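Local coordinates for protein succinylglutamate desuccinylase (Chromobacterium violaceum, PDB 1YW4) that probably hydrolyses N-succinyl-L-glutamate to succinate and L-glutamate with one zinc ion per subunit, the last step of arginine breakdown by the AST pathway, at residues Y103-N106 against R107-G111; A114-P117 against E118-E121; L128-L131 against A132-F136. All coordinates share one frame; numbering follows the deposited sequence.

The three contacts follow one another along the chain within the zinc-dependent catalytic domain, each closing only a local turn or run of helix, and none encloses or crosses another. Contact 1 tightens the loop after helix 91-96 close to the zinc site. Contact 2 turns the chain at the surface and starts helix 120-137, and contact 3 lies further down that helix. The helix that follows packs against the loop of contact 1: the first residues of the loop meet the beginning of the helix at Glu121, while its last residues meet Glu129. The zinc-site loop is thus tied to two levels of one helix, whereas contacts 2 and 3 do not touch and are joined by the helix itself.

Contact 1. Residues Y103-N106 against R107-G111; sequences YDMN and RLFNG
Leu108 N donates to Met105 O at 2.8 Å and 160°, closing a tight turn in which the donor stands well above the carbonyl plane. Beside it, Arg107 N lies near Asp104 O, but the amide is poorly placed in the model and this bond is doubtful. Tyr103 OH sits over one face of the Arg107 guanidinium, offset toward its rim and 3.0 Å from NH1; the angle is wrong for a hydrogen bond. Ring and guanidinium planes are 41° apart, and Arg107 arrives there through a bend at chi3 (56°), after its CD has passed 3.7 Å from Asp104 CB. The carboxylate of Asp104 is engaged elsewhere, its OD1 accepting from NE2 of the zinc ligand His56, which makes Asp104 a second-shell residue of the metal site. The Asn106-Arg107 sequence resembles the Asn-Arg pair that holds the substrate carboxylate in related zinc carboxypeptidases, and a similar role here is possible. Leu108 CG packs 3.7 Å from Tyr103 CD1. Selenomethionine Met105 makes an oblique Met-aromatic contact with Phe109, its SE 5.4 Å from the ring centroid and Met105 CG 3.7 Å from Phe109 CE1. Asn106 OD1, bonded to Phe198 N, also approaches Phe109 CD1 at 3.5 Å, while the Phe109 ring stacks on that of Phe198.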
loop_
_atom_site.group_PDB
_atom_site.type_symbol
_atom_site.label_atom_id
_atom_site.label_comp_id
_atom_site.label_asym_id
_atom_site.label_seq_id
_atom_site.Cartn_x
_atom_site.Cartn_y
_atom_site.Cartn_z
ATOM N N TYR A 103 10.525 30.719 12.748
ATOM C CA TYR A 103 9.680 29.585 12.389
ATOM C C TYR A 103 10.176 28.915 11.099
ATOM O O TYR A 103 10.632 29.593 10.173
ATOM C CB TYR A 103 8.254 30.098 12.202
ATOM C CG TYR A 103 7.160 29.079 12.400
ATOM C CD1 TYR A 103 6.799 28.204 11.376
ATOM C CD2 TYR A 103 6.442 29.026 13.599
ATOM C CE1 TYR A 103 5.744 27.306 11.533
ATOM C CE2 TYR A 103 5.385 28.131 13.768
ATOM C CZ TYR A 103 5.041 27.279 12.728
ATOM O OH TYR A 103 3.973 26.428 12.868
ATOM N N ASP A 104 10.086 27.589 11.059
ATOM C CA ASP A 104 10.497 26.789 9.905
ATOM C C ASP A 104 9.694 27.240 8.679
ATOM O O ASP A 104 8.480 27.024 8.609
ATOM C CB ASP A 104 10.226 25.300 10.186
ATOM C CG ASP A 104 10.771 24.377 9.101
ATOM O OD1 ASP A 104 10.765 24.761 7.913
ATOM O OD2 ASP A 104 11.185 23.247 9.438
HETATM N N MSE A 105 10.366 27.861 7.716
HETATM C CA MSE A 105 9.676 28.336 6.528
HETATM C C MSE A 105 8.999 27.216 5.764
HETATM O O MSE A 105 7.943 27.426 5.166
HETATM C CB MSE A 105 10.632 29.091 5.604
HETATM C CG MSE A 105 9.943 29.736 4.397
HETATM SE SE MSE A 105 11.110 30.972 3.469
HETATM C CE MSE A 105 11.050 32.407 4.758
ATOM N N ASN A 106 9.572 26.016 5.775
ATOM C CA ASN A 106 8.907 24.958 5.038
ATOM C C ASN A 106 7.710 24.394 5.781
ATOM O O ASN A 106 7.254 23.283 5.519
ATOM C CB ASN A 106 9.862 23.843 4.627
ATOM C CG ASN A 106 9.543 23.329 3.230
ATOM O OD1 ASN A 106 8.947 24.054 2.431
ATOM N ND2 ASN A 106 9.938 22.098 2.926
ATOM N N ARG A 107 7.216 25.184 6.722
ATOM C CA ARG A 107 6.019 24.837 7.469
ATOM C C ARG A 107 5.088 26.043 7.308
ATOM O O ARG A 107 4.002 26.079 7.885
ATOM C CB ARG A 107 6.332 24.625 8.950
ATOM C CG ARG A 107 7.078 23.345 9.274
ATOM C CD ARG A 107 7.215 23.191 10.775
ATOM N NE ARG A 107 5.906 23.242 11.431
ATOM C CZ ARG A 107 5.726 23.443 12.732
ATOM N NH1 ARG A 107 4.498 23.474 13.238
ATOM N NH2 ARG A 107 6.775 23.623 13.527
ATOM N N LEU A 108 5.518 27.030 6.522
ATOM C CA LEU A 108 4.715 28.239 6.314
ATOM C C LEU A 108 4.095 28.413 4.927
ATOM O O LEU A 108 3.454 29.436 4.653
ATOM C CB LEU A 108 5.542 29.476 6.654
ATOM C CG LEU A 108 5.888 29.648 8.138
ATOM C CD1 LEU A 108 6.829 30.827 8.298
ATOM C CD2 LEU A 108 4.603 29.867 8.954
ATOM N N PHE A 109 4.293 27.433 4.052
ATOM C CA PHE A 109 3.712 27.493 2.720
ATOM C C PHE A 109 2.299 26.901 2.734
ATOM O O PHE A 109 1.796 26.495 3.786
ATOM C CB PHE A 109 4.593 26.749 1.705
ATOM C CG PHE A 109 5.906 27.433 1.426
ATOM C CD1 PHE A 109 7.079 27.004 2.048
ATOM C CD2 PHE A 109 5.964 28.521 0.545
ATOM C CE1 PHE A 109 8.300 27.646 1.805
ATOM C CE2 PHE A 109 7.176 29.177 0.293
ATOM C CZ PHE A 109 8.349 28.739 0.924
ATOM N N ASN A 110 1.672 26.851 1.560
ATOM C CA ASN A 110 0.307 26.344 1.419
ATOM C C ASN A 110 -0.636 27.231 2.223
ATOM O O ASN A 110 -1.671 26.780 2.712
ATOM C CB ASN A 110 0.208 24.885 1.892
ATOM C CG ASN A 110 -1.165 24.272 1.636
ATOM O OD1 ASN A 110 -1.752 24.461 0.573
ATOM N ND2 ASN A 110 -1.674 23.523 2.610
ATOM N N GLY A 111 -0.254 28.500 2.359
ATOM C CA GLY A 111 -1.071 29.462 3.080
ATOM C C GLY A 111 -0.887 29.498 4.586
ATOM O O GLY A 111 -1.452 30.359 5.253
#

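Contact 2. Residues A114-P117 against E118-E121; sequences ARHP and ELPE
His116 and Leu119 form the tight side of this contact. Leu119 N donates to His116 O at 3.0 Å and 158°, reaching the oxygen from above the carbonyl plane, and the same oxygen also accepts from Ser122 OG in the first turn of the helix. The two side chains run side by side in the same direction, and Leu119 CD1 comes within 3.5 Å of His116 CB. Beyond this pair the packing continues inward, since Leu119 touches Asn102 and Tyr103, and the His116 ring meets that of Tyr103 at an incline. The bond marks a type I beta turn from His116 to Leu119, with Pro117 and Glu118 at its two middle positions. Leu119 is then the N-cap residue of helix 120-137, followed by Pro120, whose lack of an N-H costs nothing in a first turn where amides have no helical carbonyl to serve. Glu121, one residue on, turns into the protein, where OE1 accepts from Gly101 N and Asn90 ND2, and OE2 from Asn102 N and Tyr103 N. The outer side is looser. Glu118 has CG wedged between its backbone N and carbonyl carbon (chi1 70°), and a bend at chi2 folds the carboxylate back along the turn. Its CD thereby lies 3.6 Å from His116 C. OE1 reaches the edge of the imidazole, in its plane, where ND1 gives it only a weak bond of 3.4 Å; the ring and carboxylate planes are 79° apart. OE2 rests 3.2 Å from Pro117 CD, and the ring nitrogen of Pro117, which carries no hydrogen, cannot bond to it. Both Pro117 and Glu118 are exposed to solvent, and Arg115 CB borders one face of the His116 ring, toward its rim.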
loop_
_atom_site.group_PDB
_atom_site.type_symbol
_atom_site.label_atom_id
_atom_site.label_comp_id
_atom_site.label_asym_id
_atom_site.label_seq_id
_atom_site.Cartn_x
_atom_site.Cartn_y
_atom_site.Cartn_z
ATOM N N ALA A 114 -0.285 32.623 6.977
ATOM C CA ALA A 114 -1.345 33.474 7.505
ATOM C C ALA A 114 -1.470 33.354 9.024
ATOM O O ALA A 114 -1.752 34.340 9.703
ATOM C CB ALA A 114 -2.669 33.132 6.835
ATOM N N ARG A 115 -1.249 32.153 9.553
ATOM C CA ARG A 115 -1.340 31.914 10.993
ATOM C C ARG A 115 -0.317 32.693 11.820
ATOM O O ARG A 115 -0.515 32.906 13.019
ATOM C CB ARG A 115 -1.188 30.419 11.302
ATOM C CG ARG A 115 -2.414 29.568 11.002
ATOM C CD ARG A 115 -2.659 29.413 9.512
ATOM N NE ARG A 115 -3.904 28.695 9.240
ATOM C CZ ARG A 115 -4.328 28.368 8.023
ATOM N NH1 ARG A 115 -5.474 27.717 7.872
ATOM N NH2 ARG A 115 -3.606 28.687 6.956
ATOM N N HIS A 116 0.774 33.117 11.189
ATOM C CA HIS A 116 1.814 33.861 11.896
ATOM C C HIS A 116 2.238 35.102 11.115
ATOM O O HIS A 116 3.407 35.254 10.767
ATOM C CB HIS A 116 3.027 32.955 12.132
ATOM C CG HIS A 116 2.708 31.709 12.900
ATOM N ND1 HIS A 116 2.374 31.725 14.237
ATOM C CD2 HIS A 116 2.646 30.413 12.513
ATOM C CE1 HIS A 116 2.119 30.493 14.640
ATOM N NE2 HIS A 116 2.276 29.678 13.613
ATOM N N PRO A 117 1.294 36.024 10.861
ATOM C CA PRO A 117 1.585 37.248 10.112
ATOM C C PRO A 117 2.632 38.147 10.755
ATOM O O PRO A 117 3.209 39.010 10.095
ATOM C CB PRO A 117 0.217 37.917 10.012
ATOM C CG PRO A 117 -0.414 37.557 11.314
ATOM C CD PRO A 117 -0.053 36.086 11.459
ATOM N N GLU A 118 2.884 37.933 12.040
ATOM C CA GLU A 118 3.861 38.738 12.764
ATOM C C GLU A 118 5.296 38.297 12.474
ATOM O O GLU A 118 6.249 38.911 12.964
ATOM C CB GLU A 118 3.603 38.647 14.273
ATOM C CG GLU A 118 3.925 37.287 14.897
ATOM C CD GLU A 118 2.936 36.195 14.514
ATOM O OE1 GLU A 118 3.249 35.008 14.737
ATOM O OE2 GLU A 118 1.843 36.512 14.003
ATOM N N LEU A 119 5.454 37.241 11.677
ATOM C CA LEU A 119 6.788 36.733 11.364
ATOM C C LEU A 119 7.293 37.100 9.975
ATOM O O LEU A 119 6.603 36.916 8.980
ATOM C CB LEU A 119 6.833 35.209 11.517
ATOM C CG LEU A 119 6.437 34.640 12.883
ATOM C CD1 LEU A 119 6.406 33.122 12.820
ATOM C CD2 LEU A 119 7.417 35.119 13.937
ATOM N N PRO A 120 8.521 37.628 9.898
ATOM C CA PRO A 120 9.123 38.015 8.621
ATOM C C PRO A 120 9.201 36.801 7.692
ATOM O O PRO A 120 9.082 36.933 6.472
ATOM C CB PRO A 120 10.496 38.530 9.032
ATOM C CG PRO A 120 10.242 39.082 10.414
ATOM C CD PRO A 120 9.386 38.009 11.027
ATOM N N GLU A 121 9.395 35.614 8.268
ATOM C CA GLU A 121 9.466 34.401 7.452
ATOM C C GLU A 121 8.111 34.059 6.830
ATOM O O GLU A 121 8.040 33.369 5.800
ATOM C CB GLU A 121 10.022 33.232 8.280
ATOM C CG GLU A 121 11.552 33.199 8.262
ATOM C CD GLU A 121 12.178 32.578 9.510
ATOM O OE1 GLU A 121 13.288 32.011 9.397
ATOM O OE2 GLU A 121 11.581 32.670 10.606
#

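Contact 3. Residues L128-L131 against A132-F136; sequences LETL and AAEFF
Phe135, whose CB lies 3.3 Å from Leu131 O, sets its CD2 over the centre of one face of the Phe136 ring, 3.9 Å above the plane. With CG anti to the backbone N (chi1 177°), the Phe135 ring swings away from Leu131; it touches Leu85 and makes a cation-pi contact with Arg83. On the exposed side the flat carboxylate of Glu134 lies alongside Thr130, with OE2 3.8 Å from CG2, and Glu134 CG comes 3.2 Å from Thr130 O. Thr130 OG1 is bonded back to Ala126 O. Four successive alpha-helical hydrogen bonds run through the segment: Ala132 N to Leu128 O, Ala133 N to Glu129 O at 2.8 Å, Glu134 N to Thr130 O at 2.9 Å, and Phe135 N to Leu131 O. Leu128 and Leu131 face Met87 and Cys36, and Ala132 and Ala133 face helix 198-205; with Leu128 and Ala132 buried but Thr130 and Glu134 exposed, this part of the helix is amphipathic. The buried carboxylate of Glu129 accepts from Gly111 N through OE2. The chemistry across the segments is therefore almost wholly backbone bonding, while the buried side chains join the helix to its surroundings.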
loop_
_atom_site.group_PDB
_atom_site.type_symbol
_atom_site.label_atom_id
_atom_site.label_comp_id
_atom_site.label_asym_id
_atom_site.label_seq_id
_atom_site.Cartn_x
_atom_site.Cartn_y
_atom_site.Cartn_z
ATOM N N LEU A 128 7.068 34.428 -1.850
ATOM C CA LEU A 128 7.585 33.349 -2.687
ATOM C C LEU A 128 6.456 32.572 -3.369
ATOM O O LEU A 128 6.604 32.125 -4.515
ATOM C CB LEU A 128 8.459 32.406 -1.848
ATOM C CG LEU A 128 9.739 33.010 -1.238
ATOM C CD1 LEU A 128 10.434 31.941 -0.403
ATOM C CD2 LEU A 128 10.682 33.535 -2.330
ATOM N N GLU A 129 5.342 32.391 -2.661
ATOM C CA GLU A 129 4.180 31.694 -3.221
ATOM C C GLU A 129 3.668 32.498 -4.411
ATOM O O GLU A 129 3.467 31.979 -5.506
ATOM C CB GLU A 129 3.039 31.586 -2.188
ATOM C CG GLU A 129 3.332 30.725 -0.962
ATOM C CD GLU A 129 2.080 30.402 -0.156
ATOM O OE1 GLU A 129 1.099 31.169 -0.247
ATOM O OE2 GLU A 129 2.075 29.389 0.575
ATOM N N THR A 130 3.468 33.787 -4.185
ATOM C CA THR A 130 2.964 34.672 -5.232
ATOM C C THR A 130 3.876 34.682 -6.462
ATOM O O THR A 130 3.405 34.526 -7.585
ATOM C CB THR A 130 2.802 36.097 -4.682
ATOM O OG1 THR A 130 1.892 36.068 -3.573
ATOM C CG2 THR A 130 2.269 37.032 -5.750
ATOM N N LEU A 131 5.177 34.876 -6.247
ATOM C CA LEU A 131 6.136 34.882 -7.344
ATOM C C LEU A 131 6.086 33.568 -8.126
ATOM O O LEU A 131 6.063 33.576 -9.350
ATOM C CB LEU A 131 7.550 35.129 -6.811
ATOM C CG LEU A 131 7.967 36.593 -6.589
ATOM C CD1 LEU A 131 6.906 37.327 -5.795
ATOM C CD2 LEU A 131 9.317 36.650 -5.850
ATOM N N ALA A 132 6.065 32.442 -7.418
ATOM C CA ALA A 132 6.001 31.140 -8.063
ATOM C C ALA A 132 4.705 31.022 -8.843
ATOM O O ALA A 132 4.708 30.546 -9.974
ATOM C CB ALA A 132 6.090 30.016 -7.023
ATOM N N ALA A 133 3.595 31.459 -8.250
ATOM C CA ALA A 133 2.311 31.383 -8.939
ATOM C C ALA A 133 2.332 32.188 -10.241
ATOM O O ALA A 133 1.884 31.700 -11.277
ATOM C CB ALA A 133 1.187 31.886 -8.035
ATOM N N GLU A 134 2.853 33.410 -10.191
ATOM C CA GLU A 134 2.901 34.252 -11.383
ATOM C C GLU A 134 3.859 33.674 -12.420
ATOM O O GLU A 134 3.622 33.767 -13.622
ATOM C CB GLU A 134 3.314 35.680 -11.014
ATOM C CG GLU A 134 2.394 36.328 -9.988
ATOM C CD GLU A 134 2.818 37.748 -9.624
ATOM O OE1 GLU A 134 4.029 38.055 -9.701
ATOM O OE2 GLU A 134 1.941 38.556 -9.247
ATOM N N PHE A 135 4.939 33.065 -11.946
ATOM C CA PHE A 135 5.914 32.458 -12.837
ATOM C C PHE A 135 5.308 31.297 -13.615
ATOM O O PHE A 135 5.455 31.205 -14.834
ATOM C CB PHE A 135 7.107 31.928 -12.042
ATOM C CG PHE A 135 8.127 31.216 -12.883
ATOM C CD1 PHE A 135 8.913 31.922 -13.785
ATOM C CD2 PHE A 135 8.340 29.847 -12.735
ATOM C CE1 PHE A 135 9.903 31.282 -14.524
ATOM C CE2 PHE A 135 9.326 29.192 -13.468
ATOM C CZ PHE A 135 10.111 29.915 -14.366
ATOM N N PHE A 136 4.641 30.397 -12.908
ATOM C CA PHE A 136 4.067 29.251 -13.579
ATOM C C PHE A 136 2.825 29.566 -14.394
ATOM O O PHE A 136 2.499 28.845 -15.336
ATOM C CB PHE A 136 3.775 28.135 -12.581
ATOM C CG PHE A 136 4.997 27.362 -12.165
ATOM C CD1 PHE A 136 5.828 26.775 -13.119
ATOM C CD2 PHE A 136 5.297 27.193 -10.819
ATOM C CE1 PHE A 136 6.937 26.029 -12.738
ATOM C CE2 PHE A 136 6.401 26.450 -10.430
ATOM C CZ PHE A 136 7.223 25.866 -11.388
#